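Local coordinates for phenazine biosynthesis protein PhzF family (Enterococcus faecalis, PDB 1S7J) that probably acts as an isomerase of the PhzF family, at residues Tyr5-Asp9 with Phe80-Tyr86; Asn19-Val23 with His73-Thr78; Arg144-Leu150 with Gly172-Thr178; Val156-Pro161 with Val187-Phe191. All coordinates share one frame; numbering follows the deposited sequence.

How the contacts relate
The four contacts fall into two pairs; contact 1 lies across the centre of the chain from contacts 3 and 4. Contacts 1 and 2, with centres about 8 Å apart, both set helix 72-85 against neighbouring strands; Y6 and V8 of contact 1 are joined to V23 and A21 of contact 2 by backbone hydrogen bonds. Contacts 3 and 4, about 10 Å apart between centres, are linked in the same way through V175 with F191 and V177 with R189. Between the pairs, contacts 2 and 4 come within about 7 Å at their nearest atoms. Contact 2 borders the predicted active site: the H73 side chain lies about 3 Å from that of E46, against about 11 Å for V8 and 10 Å for R144.

Contact 1 of 4, residues Tyr5-Asp9 with Phe80-Tyr86; sequences YYIVD and FVLFNYY
Y6 reaches from strand residues 5-9 to the end of helix 72-85, where V81, Y85 and Y86 receive its ring. The CE2 corner presses over one face of the Y85 ring, off toward its rim, with Y6 CE2 3.5 Å from Y85 CG; the two ring planes are inclined at 49°. V81 lies over a face of the Y6 ring, and its CG1 stands 4.1 Å from Y6 CB. A chi1 of -59°, with CG beside the backbone N, directs the phenol along the helix end, and Y6 OH comes within 4.0 Å of Y86 CE2. No direct hydrogen bond crosses. Instead a water sits in the Y6 ring plane, 2.7 Å from Y6 OH, and makes a weak second bond to Y86 OH at 2.9 Å. V8, on the same side of the strand, continues the apolar seam: its CG1 is 4.0 Å from V81 CG1 and also touches the F80 ring.

Behind this first shell, N84 ND2 gives a nearly straight bond of 2.7 Å to F80 O, which also accepts the backbone N of N84; the N84 amide reaches Y111 OH as well. The local axes are 10.3 Å apart at 116°. Strand 2-10 crosses the last turns of helix 72-85, lying between strands 19-25 and 243-259, which add V23 against V81, V25 against Y86, and L252 against Y85.

Contact 2 of 4, residues Asn19-Val23 with His73-Thr78; sequences NPAAV and HATLAT
N19 lays its carboxamide flat on the imidazole of H73, the planes only 11° apart and ND2 3.5 Å above the H73 ring plane, over its centre. The fit is close: N19 CG is 3.3 Å from H73 ND1, yet no hydrogen bond joins the two groups. With chi1 at 68°, H73 CG stands between its own backbone N and carbonyl carbon, which lifts the ring toward the strand; there P20 O meets its edge in plane, 3.5 Å from H73 CE1. Polar partners outside fix both flat groups, H73 NE2 bonding E46 OE2, at the predicted active site, and N19 ND2 bonding D200 OD2.

Farther along, small residues let the backbones close in. The methyl of A21 is the main bump, seated in a hollow formed by the H73 ring, A74 and A77; its CB is 4.2 Å from A77 CB. V23 fills the next hollow, its CG1 4.0 Å from A77 CB and its CB 3.9 Å from T78 OG1. That hydroxyl is turned back to the helix and donates to A74 O at 2.8 Å.

The local axes pass 8.0 Å apart at 54°. Strand 19-25 is flanked by strands 2-10 and 47-53, while W61 and L59 of strand 56-62 touch A74 and T78 on the helix, consistent with the central helix of a diaminopimelate epimerase-like domain.

Contact 3 of 4, residues Arg144-Leu150 with Gly172-Thr178; sequences RDLFFVL and GVGVIVT
L146 to V149 pair in parallel register with V175 to T178, the local strand axes 4.7 Å apart and 19° from parallel. The ladder starts with L146 N to G174 O and runs through L146 O, I176 O, F148 O and T178 O, the F148 N to I176 O bond measuring 2.8 Å at 173°. V177 CA adds a CH contact of 3.2 Å to F148 O.

Before the strands begin, V173 N bonds R144 O, while G172, with positive phi, brings its CA to 3.3 Å from that same oxygen. D145 turns its carboxylate back over the opening of the ladder: OD2 accepts a weak bond from G174 N, and OD1 takes a salt bridge of 2.8 Å from R144 NH2. R144 NH1 goes on to S205 OG, outside the pair.

The two strands belong to the C-terminal half of the diaminopimelate epimerase-like fold and are joined through helices 153-158 and 163-168. F147, V149, I176 and T178 look to helix 207-218, where Y213, L210 and W214 meet them. There T178 OG1 lies over a face of the F147 ring, 3.8 Å from F147 CZ; it is buried with no polar partner in the model. L146, F148, V175 and V177 lie on the other face, with Y129 and L133 of helix 127-133 nearby. On that face F148, its CG beside the backbone N (chi1 -48°), brings CE1 to 3.4 Å from V175 CG1. Past the paired residues, L150 CD2 packs 3.9 Å from V177 CB.

Contact 4 of 4, residues Val156-Pro161 with Val187-Phe191; sequences VAKITP and VSRTF
R189 drives its guanidinium from the strand into the carbonyls where helix 153-158 ends. NH2 does the gripping: it donates to V156 O at 3.0 Å, in the carbonyl plane, and to I159 O, also at 3.0 Å, both acceptors tilted somewhat out of the guanidinium plane. A157 O is closer still to NH2, but the angle is too poor for a hydrogen bond. An extended chi2 lays CD along V156, 3.9 Å from V156 CG1; the bend at chi3 (64°) then turns the guanidinium toward the carbonyls. NH1, on the other branch, forms a salt bridge with E199. A water at the guanidinium edge, in plane, accepts from NH1 and gives a hydrogen to I159 O, 3.1 Å away.

The apolar part is tight beside it. P161 places CG over the face of the F191 ring in a CH-pi contact, 4.1 Å from the ring centroid and 26° off its normal, and I159 CD1 reaches F191 CZ at 3.9 Å. Helix 163-168 joins in, with L166 touching both P161 and F191. Elsewhere the fit is slacker: V156 CG2 only grazes V187 CG2 at 4.5 Å, A157 points its methyl away from the strand, and K158 and T160 are exposed to solvent.

The arginine meets carbonyls at the C-terminal end of the helix, where the negative end of the helix dipole probably favours a cation; this C-terminal capping interaction ties helix 153-158 to strand 186-192 in the C-terminal half of a diaminopimelate epimerase-like fold.

Contact 1 of 4, residues Tyr5-Asp9 with Phe80-Tyr86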
# COMPACT_ATOMS: atom_id res chain seq x y z
N TYR A 5 -19.62 -7.26 5.11
CA TYR A 5 -18.23 -7.09 4.72
C TYR A 5 -18.18 -6.46 3.37
O TYR A 5 -19.19 -6.39 2.66
CB TYR A 5 -17.45 -8.42 4.75
CG TYR A 5 -17.86 -9.43 3.71
CD1 TYR A 5 -17.40 -9.33 2.39
CD2 TYR A 5 -18.72 -10.47 4.03
CE1 TYR A 5 -17.80 -10.25 1.43
CE2 TYR A 5 -19.12 -11.38 3.08
CZ TYR A 5 -18.66 -11.27 1.78
OH TYR A 5 -19.06 -12.19 0.84
N TYR A 6 -17.00 -5.94 3.00
CA TYR A 6 -16.81 -5.30 1.71
C TYR A 6 -15.46 -5.71 1.17
O TYR A 6 -14.55 -6.01 1.93
CB TYR A 6 -16.86 -3.76 1.87
CG TYR A 6 -18.17 -3.23 2.44
CD1 TYR A 6 -18.51 -3.44 3.78
CD2 TYR A 6 -19.07 -2.54 1.63
CE1 TYR A 6 -19.73 -3.00 4.29
CE2 TYR A 6 -20.29 -2.09 2.13
CZ TYR A 6 -20.62 -2.32 3.46
OH TYR A 6 -21.83 -1.90 3.93
N ILE A 7 -15.36 -5.81 -0.15
CA ILE A 7 -14.12 -6.17 -0.80
C ILE A 7 -13.85 -5.03 -1.72
O ILE A 7 -14.62 -4.80 -2.66
CB ILE A 7 -14.26 -7.45 -1.65
CG1 ILE A 7 -14.80 -8.62 -0.82
CG2 ILE A 7 -12.92 -7.81 -2.25
CD1 ILE A 7 -13.92 -9.02 0.31
N VAL A 8 -12.81 -4.26 -1.45
CA VAL A 8 -12.50 -3.14 -2.29
C VAL A 8 -11.10 -3.16 -2.85
O VAL A 8 -10.17 -3.68 -2.22
CB VAL A 8 -12.80 -1.78 -1.56
CG1 VAL A 8 -13.19 -2.03 -0.12
CG2 VAL A 8 -11.63 -0.82 -1.65
N ASP A 9 -10.97 -2.69 -4.08
CA ASP A 9 -9.70 -2.61 -4.75
C ASP A 9 -9.20 -1.17 -4.52
O ASP A 9 -9.71 -0.22 -5.13
CB ASP A 9 -9.86 -2.89 -6.25
CG ASP A 9 -10.39 -4.30 -6.52
OD1 ASP A 9 -11.00 -4.50 -7.59
OD2 ASP A 9 -10.20 -5.19 -5.67
N PHE A 80 -12.71 4.13 2.80
CA PHE A 80 -13.62 4.14 1.69
C PHE A 80 -15.01 3.62 2.05
O PHE A 80 -16.00 4.25 1.71
CB PHE A 80 -13.04 3.32 0.54
CG PHE A 80 -14.01 3.02 -0.57
CD1 PHE A 80 -14.21 3.91 -1.60
CD2 PHE A 80 -14.69 1.80 -0.60
CE1 PHE A 80 -15.09 3.62 -2.64
CE2 PHE A 80 -15.57 1.50 -1.62
CZ PHE A 80 -15.76 2.40 -2.64
N VAL A 81 -15.08 2.48 2.74
CA VAL A 81 -16.38 1.94 3.11
C VAL A 81 -17.09 2.70 4.22
O VAL A 81 -18.32 2.66 4.31
CB VAL A 81 -16.32 0.45 3.45
CG1 VAL A 81 -15.13 -0.19 2.79
CG2 VAL A 81 -16.37 0.19 4.92
N LEU A 82 -16.32 3.33 5.12
CA LEU A 82 -16.94 4.12 6.18
C LEU A 82 -17.53 5.39 5.56
O LEU A 82 -18.66 5.77 5.87
CB LEU A 82 -15.93 4.46 7.27
CG LEU A 82 -15.62 3.35 8.27
CD1 LEU A 82 -14.49 3.75 9.18
CD2 LEU A 82 -16.85 2.98 9.08
N PHE A 83 -16.78 6.00 4.67
CA PHE A 83 -17.21 7.21 3.99
C PHE A 83 -18.42 7.01 3.09
O PHE A 83 -19.29 7.87 3.01
CB PHE A 83 -16.07 7.79 3.13
CG PHE A 83 -15.06 8.62 3.89
CD1 PHE A 83 -13.71 8.24 3.93
CD2 PHE A 83 -15.45 9.79 4.55
CE1 PHE A 83 -12.76 9.02 4.61
CE2 PHE A 83 -14.51 10.58 5.23
CZ PHE A 83 -13.16 10.19 5.26
N ASN A 84 -18.45 5.89 2.39
CA ASN A 84 -19.53 5.61 1.46
C ASN A 84 -20.69 4.78 1.95
O ASN A 84 -21.76 4.82 1.36
CB ASN A 84 -18.96 4.99 0.17
CG ASN A 84 -18.07 5.91 -0.58
OD1 ASN A 84 -18.52 6.66 -1.42
ND2 ASN A 84 -16.79 5.90 -0.24
N TYR A 85 -20.50 4.01 3.03
CA TYR A 85 -21.59 3.16 3.52
C TYR A 85 -22.00 3.31 4.97
O TYR A 85 -23.02 2.77 5.38
CB TYR A 85 -21.25 1.67 3.23
CG TYR A 85 -20.99 1.37 1.76
CD1 TYR A 85 -19.75 1.60 1.20
CD2 TYR A 85 -22.03 0.91 0.92
CE1 TYR A 85 -19.52 1.39 -0.17
CE2 TYR A 85 -21.80 0.69 -0.46
CZ TYR A 85 -20.55 0.95 -0.99
OH TYR A 85 -20.32 0.83 -2.34
N TYR A 86 -21.21 4.05 5.75
CA TYR A 86 -21.54 4.23 7.17
C TYR A 86 -21.80 5.65 7.55
O TYR A 86 -21.78 6.01 8.74
CB TYR A 86 -20.48 3.60 8.06
CG TYR A 86 -20.58 2.11 8.08
CD1 TYR A 86 -21.29 1.45 9.09
CD2 TYR A 86 -20.01 1.33 7.06
CE1 TYR A 86 -21.44 0.07 9.08
CE2 TYR A 86 -20.16 -0.05 7.04
CZ TYR A 86 -20.88 -0.67 8.06
OH TYR A 86 -21.02 -2.04 8.07
O HOH W 1 -23.26 -1.91 6.21

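Contact 2 of 4, residues Asn19-Val23 with His73-Thr78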
# COMPACT_ATOMS: atom_id res chain seq x y z
N ASN A 19 -5.17 -2.60 -5.45
CA ASN A 19 -4.79 -3.61 -4.47
C ASN A 19 -6.02 -3.92 -3.63
O ASN A 19 -6.57 -3.05 -2.96
CB ASN A 19 -3.66 -3.06 -3.58
CG ASN A 19 -2.95 -4.17 -2.77
OD1 ASN A 19 -3.48 -5.26 -2.58
ND2 ASN A 19 -1.76 -3.85 -2.30
N PRO A 20 -6.48 -5.18 -3.66
CA PRO A 20 -7.65 -5.67 -2.92
C PRO A 20 -7.51 -5.93 -1.45
O PRO A 20 -6.49 -6.46 -0.98
CB PRO A 20 -7.99 -6.95 -3.65
CG PRO A 20 -6.64 -7.49 -3.97
CD PRO A 20 -5.92 -6.26 -4.49
N ALA A 21 -8.59 -5.65 -0.71
CA ALA A 21 -8.65 -5.87 0.73
C ALA A 21 -10.10 -6.05 1.15
O ALA A 21 -11.01 -5.52 0.50
CB ALA A 21 -8.02 -4.68 1.48
N ALA A 22 -10.32 -6.81 2.21
CA ALA A 22 -11.65 -7.03 2.73
C ALA A 22 -11.77 -6.20 3.99
O ALA A 22 -10.85 -6.18 4.79
CB ALA A 22 -11.84 -8.48 3.07
N VAL A 23 -12.88 -5.49 4.18
CA VAL A 23 -13.05 -4.70 5.39
C VAL A 23 -14.33 -5.05 6.13
O VAL A 23 -15.38 -5.20 5.51
CB VAL A 23 -12.93 -3.19 5.14
CG1 VAL A 23 -12.61 -2.90 3.69
CG2 VAL A 23 -14.17 -2.46 5.61
N HIS A 73 -3.08 0.28 1.92
CA HIS A 73 -4.23 0.09 1.04
C HIS A 73 -5.47 -0.38 1.79
O HIS A 73 -6.58 -0.03 1.42
CB HIS A 73 -3.89 -0.87 -0.11
CG HIS A 73 -3.68 -2.28 0.32
ND1 HIS A 73 -4.55 -3.30 -0.00
CD2 HIS A 73 -2.70 -2.84 1.08
CE1 HIS A 73 -4.12 -4.43 0.54
NE2 HIS A 73 -3.01 -4.17 1.21
N ALA A 74 -5.26 -1.14 2.85
CA ALA A 74 -6.34 -1.66 3.67
C ALA A 74 -6.93 -0.58 4.56
O ALA A 74 -8.06 -0.72 5.06
CB ALA A 74 -5.85 -2.83 4.52
N THR A 75 -6.15 0.45 4.83
CA THR A 75 -6.61 1.55 5.64
C THR A 75 -7.47 2.43 4.74
O THR A 75 -8.54 2.88 5.14
CB THR A 75 -5.42 2.34 6.25
OG1 THR A 75 -4.82 1.55 7.28
CG2 THR A 75 -5.88 3.64 6.86
N LEU A 76 -7.01 2.63 3.52
CA LEU A 76 -7.72 3.42 2.55
C LEU A 76 -9.06 2.75 2.28
O LEU A 76 -10.09 3.41 2.16
CB LEU A 76 -6.90 3.52 1.26
CG LEU A 76 -7.41 4.37 0.09
CD1 LEU A 76 -6.25 4.76 -0.78
CD2 LEU A 76 -8.49 3.65 -0.71
N ALA A 77 -9.02 1.42 2.18
CA ALA A 77 -10.20 0.62 1.92
C ALA A 77 -11.20 0.78 3.03
O ALA A 77 -12.38 1.01 2.78
CB ALA A 77 -9.82 -0.85 1.75
N THR A 78 -10.75 0.64 4.28
CA THR A 78 -11.61 0.78 5.45
C THR A 78 -12.22 2.16 5.49
O THR A 78 -13.35 2.34 5.95
CB THR A 78 -10.86 0.57 6.72
OG1 THR A 78 -10.32 -0.75 6.74
CG2 THR A 78 -11.78 0.72 7.91

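Contact 3 of 4, residues Arg144-Leu150 with Gly172-Thr178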
# COMPACT_ATOMS: atom_id res chain seq x y z
N ARG A 144 13.61 1.20 4.43
CA ARG A 144 13.05 -0.00 5.01
C ARG A 144 13.32 -1.11 3.98
O ARG A 144 13.63 -2.25 4.34
CB ARG A 144 11.53 0.14 5.25
CG ARG A 144 10.90 -1.05 5.97
CD ARG A 144 9.85 -1.74 5.12
NE ARG A 144 8.52 -1.16 5.31
CZ ARG A 144 7.68 -0.80 4.33
NH1 ARG A 144 6.50 -0.31 4.65
NH2 ARG A 144 8.03 -0.90 3.05
N ASP A 145 13.26 -0.72 2.70
CA ASP A 145 13.49 -1.63 1.57
C ASP A 145 14.60 -1.14 0.68
O ASP A 145 14.93 0.05 0.66
CB ASP A 145 12.24 -1.71 0.69
CG ASP A 145 10.97 -1.66 1.45
OD1 ASP A 145 10.20 -0.70 1.25
OD2 ASP A 145 10.72 -2.59 2.25
N LEU A 146 15.15 -2.05 -0.12
CA LEU A 146 16.17 -1.69 -1.08
C LEU A 146 15.44 -0.81 -2.09
O LEU A 146 14.25 -0.99 -2.32
CB LEU A 146 16.77 -2.93 -1.72
CG LEU A 146 17.84 -3.56 -0.82
CD1 LEU A 146 18.11 -5.01 -1.21
CD2 LEU A 146 19.12 -2.71 -0.90
N PHE A 147 16.15 0.10 -2.70
CA PHE A 147 15.53 1.05 -3.61
C PHE A 147 16.38 1.21 -4.87
O PHE A 147 17.39 1.91 -4.85
CB PHE A 147 15.43 2.38 -2.84
CG PHE A 147 14.69 3.46 -3.54
CD1 PHE A 147 13.40 3.79 -3.14
CD2 PHE A 147 15.30 4.22 -4.54
CE1 PHE A 147 12.72 4.86 -3.73
CE2 PHE A 147 14.63 5.29 -5.13
CZ PHE A 147 13.34 5.61 -4.72
N PHE A 148 15.96 0.58 -5.95
CA PHE A 148 16.72 0.64 -7.21
C PHE A 148 16.04 1.49 -8.26
O PHE A 148 14.83 1.45 -8.41
CB PHE A 148 16.93 -0.77 -7.76
CG PHE A 148 17.43 -1.75 -6.75
CD1 PHE A 148 16.72 -2.92 -6.48
CD2 PHE A 148 18.62 -1.51 -6.05
CE1 PHE A 148 17.18 -3.83 -5.54
CE2 PHE A 148 19.09 -2.41 -5.11
CZ PHE A 148 18.36 -3.58 -4.85
N VAL A 149 16.83 2.26 -8.99
CA VAL A 149 16.30 3.10 -10.05
C VAL A 149 16.67 2.42 -11.37
O VAL A 149 17.81 2.01 -11.56
CB VAL A 149 16.90 4.53 -9.99
CG1 VAL A 149 16.31 5.40 -11.08
CG2 VAL A 149 16.64 5.14 -8.61
N LEU A 150 15.69 2.26 -12.24
CA LEU A 150 15.91 1.60 -13.52
C LEU A 150 15.87 2.55 -14.71
O LEU A 150 15.63 3.75 -14.55
CB LEU A 150 14.89 0.47 -13.69
CG LEU A 150 15.11 -0.88 -12.98
CD1 LEU A 150 15.79 -0.74 -11.62
CD2 LEU A 150 13.78 -1.59 -12.84
N GLY A 172 17.41 -4.63 3.61
CA GLY A 172 15.98 -4.35 3.50
C GLY A 172 14.97 -5.45 3.80
O GLY A 172 15.32 -6.58 4.15
N VAL A 173 13.70 -5.07 3.74
CA VAL A 173 12.59 -5.99 3.97
C VAL A 173 12.05 -6.36 2.60
O VAL A 173 11.67 -7.51 2.34
CB VAL A 173 11.46 -5.32 4.79
CG1 VAL A 173 10.29 -6.29 4.99
CG2 VAL A 173 11.99 -4.85 6.14
N GLY A 174 12.00 -5.37 1.72
CA GLY A 174 11.52 -5.58 0.38
C GLY A 174 12.44 -4.95 -0.63
O GLY A 174 13.59 -4.64 -0.32
N VAL A 175 11.94 -4.77 -1.84
CA VAL A 175 12.70 -4.18 -2.92
C VAL A 175 11.79 -3.28 -3.74
O VAL A 175 10.69 -3.67 -4.13
CB VAL A 175 13.31 -5.27 -3.84
CG1 VAL A 175 13.95 -4.63 -5.07
CG2 VAL A 175 14.33 -6.10 -3.07
N ILE A 176 12.25 -2.07 -3.98
CA ILE A 176 11.50 -1.10 -4.75
C ILE A 176 12.27 -0.81 -6.01
O ILE A 176 13.49 -0.79 -6.00
CB ILE A 176 11.33 0.23 -3.98
CG1 ILE A 176 10.62 -0.01 -2.64
CG2 ILE A 176 10.54 1.23 -4.82
CD1 ILE A 176 10.50 1.23 -1.78
N VAL A 177 11.55 -0.65 -7.11
CA VAL A 177 12.14 -0.34 -8.40
C VAL A 177 11.37 0.85 -8.94
O VAL A 177 10.14 0.90 -8.84
CB VAL A 177 12.06 -1.56 -9.38
CG1 VAL A 177 12.89 -2.73 -8.84
CG2 VAL A 177 10.62 -1.99 -9.58
N THR A 178 12.08 1.82 -9.50
CA THR A 178 11.45 3.04 -10.02
C THR A 178 12.04 3.49 -11.34
O THR A 178 13.00 2.90 -11.84
CB THR A 178 11.64 4.22 -9.03
OG1 THR A 178 11.91 3.72 -7.71
CG2 THR A 178 10.41 5.06 -8.98

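Contact 4 of 4, residues Val156-Pro161 with Val187-Phe191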
# COMPACT_ATOMS: atom_id res chain seq x y z
N VAL A 156 10.63 -1.08 -16.12
CA VAL A 156 10.08 -1.39 -14.80
C VAL A 156 8.91 -2.33 -14.94
O VAL A 156 8.81 -3.34 -14.23
CB VAL A 156 9.62 -0.08 -14.08
CG1 VAL A 156 8.96 -0.40 -12.77
CG2 VAL A 156 10.80 0.83 -13.84
N ALA A 157 8.02 -1.99 -15.86
CA ALA A 157 6.84 -2.76 -16.14
C ALA A 157 7.17 -4.17 -16.63
O ALA A 157 6.63 -5.16 -16.13
CB ALA A 157 5.99 -2.05 -17.18
N LYS A 158 8.10 -4.25 -17.59
CA LYS A 158 8.51 -5.51 -18.20
C LYS A 158 9.28 -6.56 -17.38
O LYS A 158 9.13 -7.76 -17.63
CB LYS A 158 9.26 -5.24 -19.51
CG LYS A 158 8.36 -4.78 -20.68
CD LYS A 158 8.78 -5.35 -22.04
CE LYS A 158 7.60 -5.32 -23.03
NZ LYS A 158 7.03 -3.95 -23.24
N ILE A 159 10.09 -6.12 -16.42
CA ILE A 159 10.88 -7.07 -15.63
C ILE A 159 10.13 -8.17 -14.89
O ILE A 159 8.99 -8.00 -14.44
CB ILE A 159 11.82 -6.37 -14.60
CG1 ILE A 159 11.01 -5.61 -13.55
CG2 ILE A 159 12.81 -5.48 -15.33
CD1 ILE A 159 11.79 -5.30 -12.27
N THR A 160 10.80 -9.30 -14.77
CA THR A 160 10.28 -10.45 -14.07
C THR A 160 11.45 -10.99 -13.24
O THR A 160 12.32 -11.72 -13.74
CB THR A 160 9.67 -11.52 -15.05
OG1 THR A 160 9.24 -12.67 -14.32
CG2 THR A 160 10.67 -11.91 -16.12
N PRO A 161 11.57 -10.50 -12.00
CA PRO A 161 12.61 -10.86 -11.04
C PRO A 161 12.62 -12.30 -10.57
O PRO A 161 11.60 -12.98 -10.57
CB PRO A 161 12.33 -9.91 -9.87
CG PRO A 161 11.66 -8.75 -10.52
CD PRO A 161 10.72 -9.43 -11.45
N VAL A 187 7.05 5.94 -11.82
CA VAL A 187 6.40 4.64 -11.67
C VAL A 187 7.20 3.75 -10.73
O VAL A 187 8.38 3.99 -10.52
CB VAL A 187 6.26 3.93 -13.02
CG1 VAL A 187 5.17 4.58 -13.84
CG2 VAL A 187 7.58 3.97 -13.77
N SER A 188 6.57 2.72 -10.21
CA SER A 188 7.26 1.81 -9.31
C SER A 188 6.61 0.44 -9.31
O SER A 188 5.62 0.21 -10.00
CB SER A 188 7.27 2.37 -7.89
OG SER A 188 5.96 2.48 -7.35
N ARG A 189 7.23 -0.48 -8.58
CA ARG A 189 6.76 -1.85 -8.37
C ARG A 189 7.44 -2.27 -7.09
O ARG A 189 8.60 -1.93 -6.87
CB ARG A 189 7.16 -2.78 -9.52
CG ARG A 189 6.36 -2.60 -10.79
CD ARG A 189 6.80 -3.55 -11.87
NE ARG A 189 6.56 -4.95 -11.51
CZ ARG A 189 6.77 -5.98 -12.33
NH1 ARG A 189 6.52 -7.21 -11.92
NH2 ARG A 189 7.24 -5.77 -13.55
N THR A 190 6.73 -2.96 -6.21
CA THR A 190 7.33 -3.37 -4.95
C THR A 190 7.25 -4.87 -4.70
O THR A 190 6.19 -5.48 -4.82
CB THR A 190 6.70 -2.57 -3.75
OG1 THR A 190 5.33 -2.93 -3.58
CG2 THR A 190 6.80 -1.07 -4.02
N PHE A 191 8.42 -5.47 -4.41
CA PHE A 191 8.50 -6.91 -4.16
C PHE A 191 8.85 -7.19 -2.70
O PHE A 191 9.73 -6.56 -2.14
CB PHE A 191 9.57 -7.54 -5.06
CG PHE A 191 9.57 -7.01 -6.48
CD1 PHE A 191 8.48 -7.20 -7.31
CD2 PHE A 191 10.67 -6.30 -6.96
CE1 PHE A 191 8.47 -6.68 -8.61
CE2 PHE A 191 10.67 -5.78 -8.25
CZ PHE A 191 9.56 -5.97 -9.08
O HOH W 2 7.24 -9.97 -12.72